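Local coordinates for protease VP4 (Blotched snakehead virus, PDB 2GEF), which is a birnaviral peptidase of family S50 that cleaves peptide bonds with a serine/lysine catalytic dyad, probably to process the viral structural polyprotein, at residues Arg20-Val25 with Asp123-Asp128; Thr44-Ile49 with Asn127-Val132. All coordinates share one frame; numbering follows the deposited sequence.

Interaction 1 of 2, residues Arg20-Val25 with Asp123-Asp128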
loop_
_atom_site.group_PDB
_atom_site.type_symbol
_atom_site.label_atom_id
_atom_site.label_comp_id
_atom_site.label_asym_id
_atom_site.label_seq_id
_atom_site.Cartn_x
_atom_site.Cartn_y
_atom_site.Cartn_z
ATOM N N ARG A 20 -11.276 -10.676 8.111
ATOM C CA ARG A 20 -12.002 -11.906 8.144
ATOM C C ARG A 20 -11.563 -12.846 6.980
ATOM O O ARG A 20 -10.814 -12.443 6.066
ATOM C CB ARG A 20 -13.473 -11.534 8.174
ATOM C CG ARG A 20 -14.281 -11.791 6.960
ATOM C CD ARG A 20 -15.646 -11.128 7.017
ATOM N NE ARG A 20 -16.232 -11.000 5.668
ATOM C CZ ARG A 20 -17.197 -11.784 5.153
ATOM N NH1 ARG A 20 -17.735 -12.777 5.857
ATOM N NH2 ARG A 20 -17.633 -11.579 3.901
ATOM N N ASN A 21 -12.027 -14.090 7.006
ATOM C CA ASN A 21 -11.627 -15.078 6.042
ATOM C C ASN A 21 -10.050 -15.195 5.824
ATOM O O ASN A 21 -9.536 -15.264 4.705
ATOM C CB ASN A 21 -12.416 -14.886 4.746
ATOM C CG ASN A 21 -12.180 -16.019 3.749
ATOM O OD1 ASN A 21 -11.783 -17.097 4.140
ATOM N ND2 ASN A 21 -12.388 -15.766 2.465
ATOM N N SER A 22 -9.323 -15.319 6.924
ATOM C CA SER A 22 -7.884 -15.438 6.874
ATOM C C SER A 22 -7.159 -16.592 6.162
ATOM O O SER A 22 -7.182 -17.733 6.670
ATOM C CB SER A 22 -7.395 -15.491 8.332
ATOM O OG SER A 22 -5.990 -15.393 8.413
ATOM N N ARG A 23 -6.387 -16.302 5.071
ATOM C CA ARG A 23 -5.460 -17.313 4.526
ATOM C C ARG A 23 -4.001 -16.886 4.426
ATOM O O ARG A 23 -3.677 -15.850 3.848
ATOM C CB ARG A 23 -5.924 -17.790 3.193
ATOM C CG ARG A 23 -6.987 -16.946 2.596
ATOM C CD ARG A 23 -7.438 -17.650 1.302
ATOM N NE ARG A 23 -6.285 -18.234 0.588
ATOM C CZ ARG A 23 -6.414 -19.182 -0.324
ATOM N NH1 ARG A 23 -7.660 -19.604 -0.660
ATOM N NH2 ARG A 23 -5.329 -19.713 -0.895
ATOM N N ILE A 24 -3.126 -17.656 5.063
ATOM C CA ILE A 24 -1.726 -17.523 4.845
ATOM C C ILE A 24 -1.425 -17.836 3.330
ATOM O O ILE A 24 -1.768 -18.876 2.831
ATOM C CB ILE A 24 -0.877 -18.378 5.881
ATOM C CG1 ILE A 24 -1.407 -18.250 7.338
ATOM C CG2 ILE A 24 0.566 -17.895 5.976
ATOM C CD1 ILE A 24 -2.300 -17.057 7.609
ATOM N N VAL A 25 -0.839 -16.881 2.596
ATOM C CA VAL A 25 -0.338 -17.212 1.277
ATOM C C VAL A 25 1.091 -16.742 1.170
ATOM O O VAL A 25 1.553 -15.737 1.800
ATOM C CB VAL A 25 -1.260 -16.792 0.016
ATOM C CG1 VAL A 25 -2.346 -15.829 0.320
ATOM C CG2 VAL A 25 -0.430 -16.477 -1.359
ATOM N N ASP A 123 -0.572 -12.960 5.617
ATOM C CA ASP A 123 -1.940 -13.242 6.026
ATOM C C ASP A 123 -2.912 -12.316 5.249
ATOM O O ASP A 123 -3.114 -11.178 5.626
ATOM C CB ASP A 123 -2.000 -13.049 7.556
ATOM C CG ASP A 123 -3.309 -13.377 8.165
ATOM O OD1 ASP A 123 -4.245 -13.816 7.506
ATOM O OD2 ASP A 123 -3.360 -13.217 9.400
ATOM N N VAL A 124 -3.479 -12.820 4.164
ATOM C CA VAL A 124 -4.424 -12.069 3.351
ATOM C C VAL A 124 -5.797 -12.223 4.042
ATOM O O VAL A 124 -6.159 -13.255 4.475
ATOM C CB VAL A 124 -4.509 -12.653 1.883
ATOM C CG1 VAL A 124 -5.576 -11.997 0.933
ATOM C CG2 VAL A 124 -3.123 -12.728 1.202
ATOM N N VAL A 125 -6.546 -11.163 4.134
ATOM C CA VAL A 125 -7.827 -11.166 4.815
ATOM C C VAL A 125 -8.899 -10.545 3.856
ATOM O O VAL A 125 -8.561 -9.854 2.870
ATOM C CB VAL A 125 -7.752 -10.342 6.234
ATOM C CG1 VAL A 125 -6.990 -11.130 7.421
ATOM C CG2 VAL A 125 -7.278 -8.830 6.099
ATOM N N TRP A 126 -10.163 -10.750 4.197
ATOM C CA TRP A 126 -11.267 -9.928 3.742
ATOM C C TRP A 126 -11.598 -8.923 4.831
ATOM O O TRP A 126 -11.824 -9.263 6.008
ATOM C CB TRP A 126 -12.510 -10.793 3.473
ATOM C CG TRP A 126 -12.341 -11.818 2.388
ATOM C CD1 TRP A 126 -11.145 -12.185 1.781
ATOM C CD2 TRP A 126 -13.354 -12.632 1.803
ATOM N NE1 TRP A 126 -11.382 -13.160 0.811
ATOM C CE2 TRP A 126 -12.733 -13.420 0.780
ATOM C CE3 TRP A 126 -14.737 -12.735 1.983
ATOM C CZ2 TRP A 126 -13.453 -14.327 -0.015
ATOM C CZ3 TRP A 126 -15.446 -13.626 1.176
ATOM C CH2 TRP A 126 -14.796 -14.410 0.208
ATOM N N ASN A 127 -11.620 -7.661 4.426
ATOM C CA ASN A 127 -12.049 -6.519 5.258
ATOM C C ASN A 127 -13.245 -6.138 4.368
ATOM O O ASN A 127 -13.229 -6.489 3.173
ATOM C CB ASN A 127 -10.911 -5.395 5.333
ATOM C CG ASN A 127 -10.733 -4.610 4.013
ATOM O OD1 ASN A 127 -11.596 -4.613 3.089
ATOM N ND2 ASN A 127 -9.673 -3.860 3.962
ATOM N N ASP A 128 -14.315 -5.528 4.868
ATOM C CA ASP A 128 -15.490 -5.360 3.983
ATOM C C ASP A 128 -15.512 -3.911 3.484
ATOM O O ASP A 128 -16.525 -3.234 3.371
ATOM C CB ASP A 128 -16.792 -5.790 4.645
ATOM C CG ASP A 128 -16.658 -7.109 5.389
ATOM O OD1 ASP A 128 -17.009 -8.160 4.805
ATOM O OD2 ASP A 128 -16.186 -7.102 6.563
HETATM O O HOH W 1 -8.431 -13.920 2.743
#

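Interaction 2 of 2, residues Thr44-Ile49 with Asn127-Val132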
loop_
_atom_site.group_PDB
_atom_site.type_symbol
_atom_site.label_atom_id
_atom_site.label_comp_id
_atom_site.label_asym_id
_atom_site.label_seq_id
_atom_site.Cartn_x
_atom_site.Cartn_y
_atom_site.Cartn_z
ATOM N N THR A 44 -10.133 4.252 9.922
ATOM C CA THR A 44 -9.404 3.025 9.807
ATOM C C THR A 44 -8.035 3.266 9.106
ATOM O O THR A 44 -7.929 4.150 8.365
ATOM C CB THR A 44 -10.245 1.890 8.934
ATOM O OG1 THR A 44 -10.554 2.421 7.609
ATOM C CG2 THR A 44 -11.560 1.504 9.634
ATOM N N SER A 45 -7.041 2.440 9.413
ATOM C CA SER A 45 -5.721 2.427 8.766
ATOM C C SER A 45 -5.389 0.950 8.792
ATOM O O SER A 45 -5.470 0.263 9.912
ATOM C CB SER A 45 -4.715 3.154 9.713
ATOM O OG SER A 45 -3.516 3.290 9.119
ATOM N N GLU A 46 -4.929 0.467 7.652
ATOM C CA GLU A 46 -4.649 -0.974 7.418
ATOM C C GLU A 46 -3.496 -1.050 6.426
ATOM O O GLU A 46 -3.421 -0.223 5.559
ATOM C CB GLU A 46 -5.829 -1.440 6.539
ATOM C CG GLU A 46 -6.467 -2.618 6.879
ATOM C CD GLU A 46 -7.841 -2.676 6.197
ATOM O OE1 GLU A 46 -8.535 -1.616 6.024
ATOM O OE2 GLU A 46 -8.241 -3.791 5.817
ATOM N N LEU A 47 -2.762 -2.155 6.345
ATOM C CA LEU A 47 -1.958 -2.487 5.112
ATOM C C LEU A 47 -2.658 -3.298 4.125
ATOM O O LEU A 47 -3.525 -4.058 4.444
ATOM C CB LEU A 47 -0.718 -3.215 5.533
ATOM C CG LEU A 47 0.127 -2.277 6.416
ATOM C CD1 LEU A 47 1.329 -3.127 6.769
ATOM C CD2 LEU A 47 0.569 -0.954 5.855
ATOM N N TYR A 48 -2.304 -3.074 2.888
ATOM C CA TYR A 48 -2.649 -3.882 1.718
ATOM C C TYR A 48 -1.334 -4.178 1.036
ATOM O O TYR A 48 -0.358 -3.434 1.213
ATOM C CB TYR A 48 -3.543 -3.119 0.711
ATOM C CG TYR A 48 -5.041 -2.983 1.023
ATOM C CD1 TYR A 48 -5.515 -2.571 2.272
ATOM C CD2 TYR A 48 -5.954 -3.228 0.058
ATOM C CE1 TYR A 48 -6.891 -2.441 2.531
ATOM C CE2 TYR A 48 -7.311 -3.128 0.313
ATOM C CZ TYR A 48 -7.790 -2.751 1.518
ATOM O OH TYR A 48 -9.247 -2.662 1.621
ATOM N N ILE A 49 -1.340 -5.208 0.245
ATOM C CA ILE A 49 -0.169 -5.645 -0.490
ATOM C C ILE A 49 -0.536 -5.559 -1.904
ATOM O O ILE A 49 -1.608 -5.967 -2.174
ATOM C CB ILE A 49 0.341 -7.059 -0.193
ATOM C CG1 ILE A 49 1.783 -7.130 -0.750
ATOM C CG2 ILE A 49 -0.651 -8.231 -0.684
ATOM C CD1 ILE A 49 2.476 -8.330 -0.451
ATOM N N ASN A 127 -11.620 -7.661 4.426
ATOM C CA ASN A 127 -12.049 -6.519 5.258
ATOM C C ASN A 127 -13.245 -6.138 4.368
ATOM O O ASN A 127 -13.229 -6.489 3.173
ATOM C CB ASN A 127 -10.911 -5.395 5.333
ATOM C CG ASN A 127 -10.733 -4.610 4.013
ATOM O OD1 ASN A 127 -11.596 -4.613 3.089
ATOM N ND2 ASN A 127 -9.673 -3.860 3.962
ATOM N N ASP A 128 -14.315 -5.528 4.868
ATOM C CA ASP A 128 -15.490 -5.360 3.983
ATOM C C ASP A 128 -15.512 -3.911 3.484
ATOM O O ASP A 128 -16.525 -3.234 3.371
ATOM C CB ASP A 128 -16.792 -5.790 4.645
ATOM C CG ASP A 128 -16.658 -7.109 5.389
ATOM O OD1 ASP A 128 -17.009 -8.160 4.805
ATOM O OD2 ASP A 128 -16.186 -7.102 6.563
HETATM N N MSE A 129 -14.324 -3.451 3.119
HETATM C CA MSE A 129 -14.126 -2.056 2.839
HETATM C C MSE A 129 -14.427 -1.956 1.339
HETATM O O MSE A 129 -14.474 -3.002 0.654
HETATM C CB MSE A 129 -12.705 -1.667 3.250
HETATM C CG MSE A 129 -12.446 -1.910 4.758
HETATM SE SE MSE A 129 -13.540 -0.736 5.948
HETATM C CE MSE A 129 -12.889 0.871 5.017
ATOM N N PRO A 130 -14.694 -0.742 0.836
ATOM C CA PRO A 130 -14.847 -0.596 -0.619
ATOM C C PRO A 130 -13.514 -0.660 -1.350
ATOM O O PRO A 130 -12.463 -0.733 -0.722
ATOM C CB PRO A 130 -15.409 0.851 -0.766
ATOM C CG PRO A 130 -14.659 1.544 0.244
ATOM C CD PRO A 130 -14.883 0.561 1.494
ATOM N N ALA A 131 -13.556 -0.653 -2.679
ATOM C CA ALA A 131 -12.371 -0.528 -3.501
ATOM C C ALA A 131 -11.507 0.673 -3.072
ATOM O O ALA A 131 -12.012 1.684 -2.589
ATOM C CB ALA A 131 -12.781 -0.447 -4.937
ATOM N N VAL A 132 -10.198 0.567 -3.229
ATOM C CA VAL A 132 -9.313 1.585 -2.696
ATOM C C VAL A 132 -9.231 2.781 -3.618
ATOM O O VAL A 132 -9.009 2.658 -4.845
ATOM C CB VAL A 132 -7.970 0.950 -2.347
ATOM C CG1 VAL A 132 -6.876 2.045 -1.862
ATOM C CG2 VAL A 132 -8.241 -0.125 -1.190
HETATM O O HOH W 2 -10.732 -2.614 -0.598
#

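Interaction 1 of 2, residues Arg20-Val25 with Asp123-Asp128
Arg-20 lies along Trp-126 and ends at Asp-128. Its CB lies 3.5 Å from the carbonyl oxygen O of Trp-126, and CG is in contact with that same oxygen and with Trp-126 CB. The side chain is extended from CG to NE, and this brings CD and then NE to the carboxylate of Asp-128. There NE makes a salt bridge with Asp-128 OD1 at 3.1 Å, although the hydrogen bond within it is weak and bent (123°). At the tip, NH2 comes to the edge of the Trp-126 indole, 3.7 Å from CE3 and near the ring plane. Asn-21 covers one face of this ring: its CB lies over the five-membered ring, 3.9 Å from the centroid, in a CH-pi contact, and its amide stands almost upright on the indole, the planes 82° apart. Backbone bonds pair Arg-20 with Trp-126 and Arg-23 with Val-124, and the register slips by one residue between them, a beta bulge in the antiparallel pairing of strands 22-27 and 120-126. These are two of the three strands of a small sheet at the protein surface, with 22-27 at one edge. At the bulge a water bridges Asn-21 O and, weakly, Val-124 O. On the face of Ile-24 and Asp-123, the hydroxyl OG of Ser-22 donates a 2.5 Å bond to Asp-123 OD1 on the syn side, while Ile-24 CD1 rests against the same group. Beyond Arg-23, Val-25 CG1 presses on Val-124 CG2 at a tight 3.3 Å.

Interaction 2 of 2, residues Thr44-Ile49 with Asn127-Val132
Asn-127 ND2 is held by two acceptors on the strand 44-49, the carboxylate of Glu-46 and the phenol of Tyr-48. Its bond to Tyr-48 OH is 2.7 Å long and nearly straight (164°), with the hydroxyl oxygen lying in the amide plane. The second bond, to Glu-46 OE2, is modelled at a very short 2.3 Å, so its exact length is doubtful. The Asn-127 amide reaches both because CG stands between the backbone N and the carbonyl carbon (chi1 72°), and the carboxylate plane is turned 62° from it. The other end of the amide serves the loop itself: OD1 accepts from Met-129 N, two residues on, at 3.0 Å, which makes an Asx turn; the donor lies well above the carbonyl plane. A water extends the network from Tyr-48 OH, 2.7 Å away, to Pro-130 O, to which it donates. The amide thus links the buried side chains of Glu-46 and Tyr-48. Looser contacts border this group: Val-132 CG2 lies obliquely against the Tyr-48 ring, 3.5 Å from CE2, and the bent side chain of selenomethionine Met-129 brings its CE to 3.8 Å from Thr-44 OG1. Val-132 leads towards the active site, its side chain about 6 Å from that of the nucleophile Ser-136 and about 8 Å from that of Lys-173. Strand 43-52 runs between strands 31-38 and 104-109; Pro-108 packs against Glu-46, Tyr-48 and Asn-127, Phe-33 and Val-35 touch Tyr-48, and Ser-45 and Leu-47 meet Ala-176 of helix 170-178, which carries Lys-173.

From the N terminus, the chain first lays down 20-25, then 44-49 in a different sheet, and returns to both only after some 75 to 100 residues, on the single run 123-132. Interaction 1 closes the longer loop, joining the edge strand 22-27 to 120-126 in the three-stranded surface sheet. Interaction 2 starts within that loop and ends slightly beyond it, so the two closures cross, sharing Asn-127 and Asp-128. Asp-128 takes part in interaction 1 through its salt bridge, whereas Asn-127 serves interaction 2. Where strand 120-126 gives way to the loop approaching Ser-136, the small sheet is thereby tied to the six-stranded mixed sheet.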